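Local coordinates for Alr1585 protein (Nostoc sp., PDB 5C2I) that probably uses haem and hydrogen peroxide to oxidise dyes and other substrates, as a DyP-type (dye-decolorizing) peroxidase, at residues 42-47 / 164-169; 63-68 / 94-99. The protein carries 1 engineered substitution. All coordinates share one frame; numbering follows the deposited sequence.

Contact 1 (42-47 / 164-169)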
ATOM      1  N   HIS A  42      15.111  11.440   0.234  1.00 18.04           N
ATOM      2  CA  HIS A  42      16.328  10.748  -0.197  1.00 18.00           C
ATOM      3  C   HIS A  42      17.437  11.766  -0.396  1.00 17.30           C
ATOM      4  O   HIS A  42      17.196  12.895  -0.832  1.00 17.39           O
ATOM      5  CB  HIS A  42      16.089  10.006  -1.500  1.00 18.46           C
ATOM      6  CG  HIS A  42      15.090   8.916  -1.388  1.00 18.99           C
ATOM      7  ND1 HIS A  42      15.412   7.667  -0.894  1.00 19.63           N
ATOM      8  CD2 HIS A  42      13.762   8.893  -1.654  1.00 19.47           C
ATOM      9  CE1 HIS A  42      14.314   6.930  -0.831  1.00 20.30           C
ATOM     10  NE2 HIS A  42      13.301   7.648  -1.296  1.00 20.23           N
ATOM     11  N   SER A  43      18.654  11.356  -0.084  1.00 17.60           N
ATOM     12  CA  SER A  43      19.764  12.214  -0.336  1.00 17.75           C
ATOM     13  C   SER A  43      20.987  11.421  -0.746  1.00 17.33           C
ATOM     14  O   SER A  43      21.061  10.190  -0.535  1.00 17.19           O
ATOM     15  CB  SER A  43      20.045  13.054   0.886  1.00 17.92           C
ATOM     16  OG  SER A  43      20.415  12.232   1.922  1.00 18.71           O
ATOM     17  N   VAL A  44      21.881  12.131  -1.410  1.00 16.63           N
ATOM     18  CA  VAL A  44      23.188  11.576  -1.793  1.00 16.69           C
ATOM     19  C   VAL A  44      24.233  12.505  -1.216  1.00 16.66           C
ATOM     20  O   VAL A  44      24.145  13.742  -1.360  1.00 17.85           O
ATOM     21  CB  VAL A  44      23.334  11.439  -3.314  1.00 17.07           C
ATOM     22  CG1 VAL A  44      24.730  10.978  -3.712  1.00 17.88           C
ATOM     23  CG2 VAL A  44      22.264  10.489  -3.889  1.00 17.10           C
ATOM     24  N   HIS A  45      25.219  11.904  -0.572  1.00 16.64           N
ATOM     25  CA  HIS A  45      26.350  12.613   0.004  1.00 16.53           C
ATOM     26  C   HIS A  45      27.598  12.169  -0.740  1.00 17.34           C
ATOM     27  O   HIS A  45      27.927  10.980  -0.722  1.00 16.97           O
ATOM     28  CB  HIS A  45      26.500  12.244   1.483  1.00 16.99           C
ATOM     29  CG  HIS A  45      25.336  12.639   2.328  1.00 16.42           C
ATOM     30  ND1 HIS A  45      25.153  12.128   3.593  1.00 16.31           N
ATOM     31  CD2 HIS A  45      24.272  13.445   2.084  1.00 16.17           C
ATOM     32  CE1 HIS A  45      24.050  12.645   4.108  1.00 16.33           C
ATOM     33  NE2 HIS A  45      23.493  13.431   3.205  1.00 16.21           N
ATOM     34  N   LEU A  46      28.268  13.110  -1.415  1.00 17.52           N
ATOM     35  CA  LEU A  46      29.516  12.829  -2.135  1.00 18.13           C
ATOM     36  C   LEU A  46      30.661  13.562  -1.465  1.00 18.49           C
ATOM     37  O   LEU A  46      30.693  14.797  -1.429  1.00 18.23           O
ATOM     38  CB  LEU A  46      29.397  13.248  -3.585  1.00 18.59           C
ATOM     39  CG  LEU A  46      28.239  12.731  -4.396  1.00 18.65           C
ATOM     40  CD1 LEU A  46      28.203  13.383  -5.779  1.00 19.32           C
ATOM     41  CD2 LEU A  46      28.305  11.210  -4.499  1.00 19.17           C
ATOM     42  N   PHE A  47      31.603  12.796  -0.926  1.00 18.26           N
ATOM     43  CA  PHE A  47      32.777  13.351  -0.288  1.00 19.40           C
ATOM     44  C   PHE A  47      33.888  13.424  -1.308  1.00 19.79           C
ATOM     45  O   PHE A  47      34.173  12.441  -1.998  1.00 20.34           O
ATOM     46  CB  PHE A  47      33.220  12.497   0.897  1.00 19.80           C
ATOM     47  CG  PHE A  47      32.269  12.559   2.050  1.00 20.05           C
ATOM     48  CD1 PHE A  47      31.162  11.717   2.107  1.00 20.65           C
ATOM     49  CD2 PHE A  47      32.456  13.464   3.041  1.00 20.41           C
ATOM     50  CE1 PHE A  47      30.267  11.780   3.170  1.00 20.25           C
ATOM     51  CE2 PHE A  47      31.552  13.576   4.089  1.00 20.94           C
ATOM     52  CZ  PHE A  47      30.479  12.720   4.171  1.00 19.60           C
ATOM     53  N   GLN A 164      19.638   9.864 -11.271  1.00 18.33           N
ATOM     54  CA  GLN A 164      19.982  10.320 -12.601  1.00 19.08           C
ATOM     55  C   GLN A 164      20.700  11.667 -12.568  1.00 19.33           C
ATOM     56  O   GLN A 164      21.689  11.898 -13.283  1.00 18.98           O
ATOM     57  CB  GLN A 164      18.753  10.425 -13.533  1.00 19.36           C
ATOM     58  CG  GLN A 164      17.855   9.189 -13.571  1.00 19.51           C
ATOM     59  CD  GLN A 164      18.636   7.879 -13.842  1.00 20.07           C
ATOM     60  OE1 GLN A 164      19.227   7.714 -14.905  1.00 20.48           O
ATOM     61  NE2 GLN A 164      18.568   6.941 -12.906  1.00 19.62           N
ATOM     62  N   ILE A 165      20.149  12.581 -11.780  1.00 19.51           N
ATOM     63  CA  ILE A 165      20.688  13.918 -11.693  1.00 20.55           C
ATOM     64  C   ILE A 165      22.086  13.862 -11.078  1.00 19.84           C
ATOM     65  O   ILE A 165      23.001  14.502 -11.561  1.00 19.63           O
ATOM     66  CB  ILE A 165      19.752  14.838 -10.861  1.00 21.62           C
ATOM     67  CG1 ILE A 165      18.525  15.119 -11.700  1.00 24.09           C
ATOM     68  CG2 ILE A 165      20.466  16.149 -10.535  1.00 21.80           C
ATOM     69  CD1 ILE A 165      17.379  15.745 -10.931  1.00 26.77           C
ATOM     70  N   VAL A 166      22.261  13.051 -10.034  1.00 19.22           N
ATOM     71  CA  VAL A 166      23.583  12.853  -9.471  1.00 19.26           C
ATOM     72  C   VAL A 166      24.578  12.300 -10.524  1.00 19.73           C
ATOM     73  O   VAL A 166      25.691  12.800 -10.632  1.00 20.34           O
ATOM     74  CB  VAL A 166      23.552  11.949  -8.237  1.00 19.21           C
ATOM     75  CG1 VAL A 166      24.944  11.494  -7.855  1.00 19.71           C
ATOM     76  CG2 VAL A 166      22.921  12.697  -7.067  1.00 18.86           C
ATOM     77  N   ASN A 167      24.167  11.315 -11.310  1.00 19.67           N
ATOM     78  CA  ASN A 167      25.034  10.760 -12.315  1.00 20.69           C
ATOM     79  C   ASN A 167      25.407  11.793 -13.400  1.00 22.03           C
ATOM     80  O   ASN A 167      26.522  11.768 -13.919  1.00 22.65           O
ATOM     81  CB  ASN A 167      24.423   9.515 -12.985  1.00 20.59           C
ATOM     82  CG  ASN A 167      24.372   8.348 -12.040  1.00 19.84           C
ATOM     83  OD1 ASN A 167      25.120   8.311 -11.043  1.00 19.87           O
ATOM     84  ND2 ASN A 167      23.529   7.393 -12.332  1.00 19.61           N
ATOM     85  N   GLN A 168      24.493  12.695 -13.705  1.00 22.26           N
ATOM     86  CA  GLN A 168      24.825  13.795 -14.599  1.00 24.76           C
ATOM     87  C   GLN A 168      25.836  14.759 -13.968  1.00 24.19           C
ATOM     88  O   GLN A 168      26.848  15.074 -14.577  1.00 23.37           O
ATOM     89  CB  GLN A 168      23.568  14.565 -14.951  1.00 27.75           C
ATOM     90  CG  GLN A 168      23.772  15.648 -15.987  1.00 31.88           C
ATOM     91  CD  GLN A 168      22.442  16.244 -16.436  1.00 38.13           C
ATOM     92  OE1 GLN A 168      21.368  15.650 -16.263  1.00 47.26           O
ATOM     93  NE2 GLN A 168      22.504  17.430 -17.003  1.00 41.55           N
ATOM     94  N   ILE A 169      25.560  15.197 -12.752  1.00 22.64           N
ATOM     95  CA  ILE A 169      26.448  16.098 -12.031  1.00 23.66           C
ATOM     96  C   ILE A 169      27.864  15.514 -11.931  1.00 23.29           C
ATOM     97  O   ILE A 169      28.858  16.231 -12.141  1.00 23.81           O
ATOM     98  CB  ILE A 169      25.901  16.418 -10.611  1.00 23.49           C
ATOM     99  CG1 ILE A 169      24.679  17.327 -10.723  1.00 24.56           C
ATOM    100  CG2 ILE A 169      26.995  16.988  -9.722  1.00 24.59           C
ATOM    101  CD1 ILE A 169      23.868  17.379  -9.467  1.00 24.70           C
TER

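Contact 2 (63-68 / 94-99)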
ATOM      1  N   GLN A  63      32.017  26.978  -9.002  1.00 22.42           N
ATOM      2  CA  GLN A  63      31.243  28.119  -9.467  1.00 23.26           C
ATOM      3  C   GLN A  63      30.002  27.652 -10.242  1.00 22.87           C
ATOM      4  O   GLN A  63      28.886  28.156 -10.007  1.00 21.16           O
ATOM      5  CB  GLN A  63      32.125  29.030 -10.305  1.00 24.86           C
ATOM      6  CG  GLN A  63      31.409  30.235 -10.885  1.00 26.09           C
ATOM      7  CD  GLN A  63      32.274  31.055 -11.851  1.00 27.99           C
ATOM      8  OE1 GLN A  63      32.904  30.519 -12.800  1.00 28.99           O
ATOM      9  NE2 GLN A  63      32.296  32.332 -11.655  1.00 28.37           N
ATOM     10  N   SER A  64      30.192  26.715 -11.172  1.00 23.65           N
ATOM     11  CA  SER A  64      29.072  26.250 -12.012  1.00 24.60           C
ATOM     12  C   SER A  64      28.059  25.529 -11.143  1.00 22.77           C
ATOM     13  O   SER A  64      26.864  25.694 -11.334  1.00 22.35           O
ATOM     14  CB  SER A  64      29.512  25.338 -13.165  1.00 26.32           C
ATOM     15  OG  SER A  64      29.876  24.052 -12.611  1.00 30.81           O
ATOM     16  N   PHE A  65      28.538  24.749 -10.173  1.00 22.61           N
ATOM     17  CA  PHE A  65      27.629  24.064  -9.250  1.00 21.15           C
ATOM     18  C   PHE A  65      26.821  25.024  -8.392  1.00 20.80           C
ATOM     19  O   PHE A  65      25.611  24.840  -8.213  1.00 20.62           O
ATOM     20  CB  PHE A  65      28.400  23.096  -8.350  1.00 20.97           C
ATOM     21  CG  PHE A  65      27.506  22.226  -7.522  1.00 20.29           C
ATOM     22  CD1 PHE A  65      26.863  21.139  -8.095  1.00 20.87           C
ATOM     23  CD2 PHE A  65      27.330  22.465  -6.200  1.00 19.97           C
ATOM     24  CE1 PHE A  65      26.010  20.325  -7.337  1.00 20.31           C
ATOM     25  CE2 PHE A  65      26.524  21.630  -5.423  1.00 19.93           C
ATOM     26  CZ  PHE A  65      25.829  20.574  -6.011  1.00 19.57           C
ATOM     27  N   ALA A  66      27.455  26.078  -7.917  1.00 20.30           N
ATOM     28  CA  ALA A  66      26.759  27.110  -7.188  1.00 20.68           C
ATOM     29  C   ALA A  66      25.764  27.880  -8.047  1.00 22.43           C
ATOM     30  O   ALA A  66      24.680  28.198  -7.569  1.00 22.45           O
ATOM     31  CB  ALA A  66      27.766  28.068  -6.569  1.00 21.89           C
ATOM     32  N   GLN A  67      26.106  28.128  -9.315  1.00 23.16           N
ATOM     33  CA  GLN A  67      25.178  28.844 -10.194  1.00 24.75           C
ATOM     34  C   GLN A  67      23.977  27.985 -10.533  1.00 23.67           C
ATOM     35  O   GLN A  67      22.868  28.488 -10.648  1.00 25.12           O
ATOM     36  CB  GLN A  67      25.869  29.282 -11.488  1.00 27.34           C
ATOM     37  CG  GLN A  67      26.856  30.410 -11.278  1.00 30.46           C
ATOM     38  CD  GLN A  67      27.805  30.605 -12.451  1.00 34.96           C
ATOM     39  OE1 GLN A  67      27.992  29.716 -13.300  1.00 36.37           O
ATOM     40  NE2 GLN A  67      28.434  31.780 -12.493  1.00 36.63           N
ATOM     41  N   THR A  68      24.195  26.686 -10.748  1.00 22.29           N
ATOM     42  CA  THR A  68      23.162  25.815 -11.308  1.00 22.69           C
ATOM     43  C   THR A  68      22.311  25.113 -10.264  1.00 21.62           C
ATOM     44  O   THR A  68      21.097  24.950 -10.454  1.00 20.84           O
ATOM     45  CB  THR A  68      23.796  24.766 -12.232  1.00 23.91           C
ATOM     46  OG1 THR A  68      24.547  25.456 -13.237  1.00 25.29           O
ATOM     47  CG2 THR A  68      22.742  23.952 -12.951  1.00 25.43           C
ATOM     48  N   ALA A  94      20.182  21.133  -3.174  1.00 16.45           N
ATOM     49  CA  ALA A  94      21.645  20.913  -3.085  1.00 16.38           C
ATOM     50  C   ALA A  94      22.340  21.838  -2.080  1.00 16.01           C
ATOM     51  O   ALA A  94      22.060  23.058  -2.041  1.00 16.50           O
ATOM     52  CB  ALA A  94      22.284  21.047  -4.462  1.00 17.03           C
ATOM     53  N   ASN A  95      23.306  21.269  -1.361  1.00 15.74           N
ATOM     54  CA  ASN A  95      24.233  21.999  -0.516  1.00 15.48           C
ATOM     55  C   ASN A  95      25.656  21.710  -1.010  1.00 16.19           C
ATOM     56  O   ASN A  95      25.934  20.662  -1.625  1.00 15.31           O
ATOM     57  CB  ASN A  95      24.222  21.509   0.935  1.00 15.72           C
ATOM     58  CG  ASN A  95      23.091  22.010   1.793  1.00 15.36           C
ATOM     59  OD1 ASN A  95      22.491  21.227   2.539  1.00 15.23           O
ATOM     60  ND2 ASN A  95      22.834  23.323   1.781  1.00 16.82           N
ATOM     61  N   PHE A  96      26.565  22.605  -0.675  1.00 16.81           N
ATOM     62  CA  PHE A  96      27.996  22.377  -0.882  1.00 16.72           C
ATOM     63  C   PHE A  96      28.760  22.834   0.361  1.00 17.27           C
ATOM     64  O   PHE A  96      28.577  23.977   0.825  1.00 18.74           O
ATOM     65  CB  PHE A  96      28.481  23.138  -2.108  1.00 17.85           C
ATOM     66  CG  PHE A  96      29.941  22.924  -2.433  1.00 18.01           C
ATOM     67  CD1 PHE A  96      30.344  21.797  -3.104  1.00 18.69           C
ATOM     68  CD2 PHE A  96      30.903  23.842  -2.037  1.00 18.97           C
ATOM     69  CE1 PHE A  96      31.691  21.559  -3.346  1.00 19.14           C
ATOM     70  CE2 PHE A  96      32.244  23.641  -2.318  1.00 18.69           C
ATOM     71  CZ  PHE A  96      32.631  22.497  -2.984  1.00 19.10           C
ATOM     72  N   PHE A  97      29.619  21.964   0.874  1.00 16.65           N
ATOM     73  CA  PHE A  97      30.417  22.251   2.078  1.00 16.66           C
ATOM     74  C   PHE A  97      31.910  22.096   1.825  1.00 17.39           C
ATOM     75  O   PHE A  97      32.322  21.209   1.057  1.00 17.91           O
ATOM     76  CB  PHE A  97      30.016  21.316   3.209  1.00 16.14           C
ATOM     77  CG  PHE A  97      28.523  21.192   3.453  1.00 15.67           C
ATOM     78  CD1 PHE A  97      27.856  22.077   4.245  1.00 15.29           C
ATOM     79  CD2 PHE A  97      27.797  20.135   2.892  1.00 15.46           C
ATOM     80  CE1 PHE A  97      26.484  21.943   4.453  1.00 15.17           C
ATOM     81  CE2 PHE A  97      26.461  19.969   3.131  1.00 15.26           C
ATOM     82  CZ  PHE A  97      25.783  20.882   3.909  1.00 14.59           C
ATOM     83  N   LEU A  98      32.712  22.925   2.482  1.00 17.22           N
ATOM     84  CA  LEU A  98      34.179  22.839   2.437  1.00 18.07           C
ATOM     85  C   LEU A  98      34.750  22.512   3.794  1.00 18.10           C
ATOM     86  O   LEU A  98      34.315  23.062   4.806  1.00 17.82           O
ATOM     87  CB  LEU A  98      34.807  24.160   1.940  1.00 18.59           C
ATOM     88  CG  LEU A  98      34.579  24.465   0.457  1.00 19.15           C
ATOM     89  CD1 LEU A  98      34.879  25.920   0.165  1.00 20.07           C
ATOM     90  CD2 LEU A  98      35.412  23.549  -0.417  1.00 19.70           C
ATOM     91  N   SER A  99      35.752  21.629   3.813  1.00 18.64           N
ATOM     92  CA  SER A  99      36.578  21.424   5.005  1.00 18.99           C
ATOM     93  C   SER A  99      37.686  22.468   5.060  1.00 19.69           C
ATOM     94  O   SER A  99      37.948  23.163   4.061  1.00 19.69           O
ATOM     95  CB  SER A  99      37.217  20.025   4.984  1.00 19.57           C
ATOM     96  OG  SER A  99      38.226  19.930   3.981  1.00 20.22           O
TER

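Contact 1 (42-47 / 164-169)
Val44 on strand 42-50 and Val166 on helix 159-176 are the pair whose CA atoms lie nearest, with Val44 CA and Val166 CA 7.8 Å apart. No hydrogen bond crosses the gap, so the two segments meet through aliphatic side chains. Val44 and Val166 cross obliquely, and Val44 CG2 lies 3.9 Å from Val166 CG2. The same Val166 methyl is also 4.0 Å from Val44 CB. The second branches meet more loosely, Val44 CG1 being 4.2 Å from Val166 CG1. In Val166, CG1 is anti to the backbone N (chi1 167°) and CG2 is anti to the carbonyl carbon. Both Val166 methyls touch Val44, and Val166 CG1 also lies 4.3 Å from Leu46 CD1. Val44 and Leu46 are two residues apart on the strand, so both project from its helix-facing side. All three residues are buried. Next to Val166 in the helix, Asn167 ND2 is hydrogen-bonded to Asp184 OD1 of the second subunit. Arg182 of strand 177-189 touches Val44, Leu46 and Val166. On helix 159-176, Leu162 touches Val44 and Thr170 touches Leu46. This helix lies over strand 42-50, which runs between 150-156 and 177-189 in the antiparallel sheet.

Contact 2 (63-68 / 94-99)
A helix packed on one face of an antiparallel sheet is the element here, within the ferredoxin-like alpha+beta domain of the DyP family. Helix 55-68 lies against strand 93-98, an outermost strand of its sheet within this chain. The short axes come within 9.5 Å and run roughly antiparallel, at 148°. Phe65 carries the contact from the helix side. Its CG is anti to the backbone N (chi1 -172°), which sends the ring across to the strand. The far end of the ring does the touching. Phe65 CZ lies 3.9 Å from Ala94 CB. The neighbouring atom, Phe65 CE2, is 4.1 Å from Phe96 CB, which sits at the edge of the Phe65 ring near its plane. The two phenylalanine side chains cross at a slant. Ala94 and Phe96 point to the helix, whereas Asn95 points away. The Asn95 side-chain amide is held outside the contact, ND2 being hydrogen-bonded to Gly32 O. The Phe65 ring also meets the rings of Trp61 and Tyr69. Val152 of strand 150-156 touches both Phe65 and Phe96, and Leu464 of helix 461-465 touches Phe96. Among the strand's backbone atoms, Asn95 O reaches the edge of the Phe65 ring, 4.0 Å from Phe65 CE2.

How the contacts relate
Both contacts pack a helix against the same antiparallel sheet, and their centres are about 13 Å apart. Contact 1 uses the inner strand 42-50, and contact 2 uses strand 93-98, at one end of the sheet as counted within this chain; strand 150-156 lies between them. Contact 2 is nested in the chain loop that contact 1 closes, and strand 42-50 leads on to helix 55-68. The two meet directly where Ile169 CG2 is 4.2 Å from Phe65 CE1. Tyr69 touches both of these residues, so the apolar layer continues from one helix to the other. Neither contact includes a residue of the haem pocket, which is drawn from residues 197-448, later in the chain.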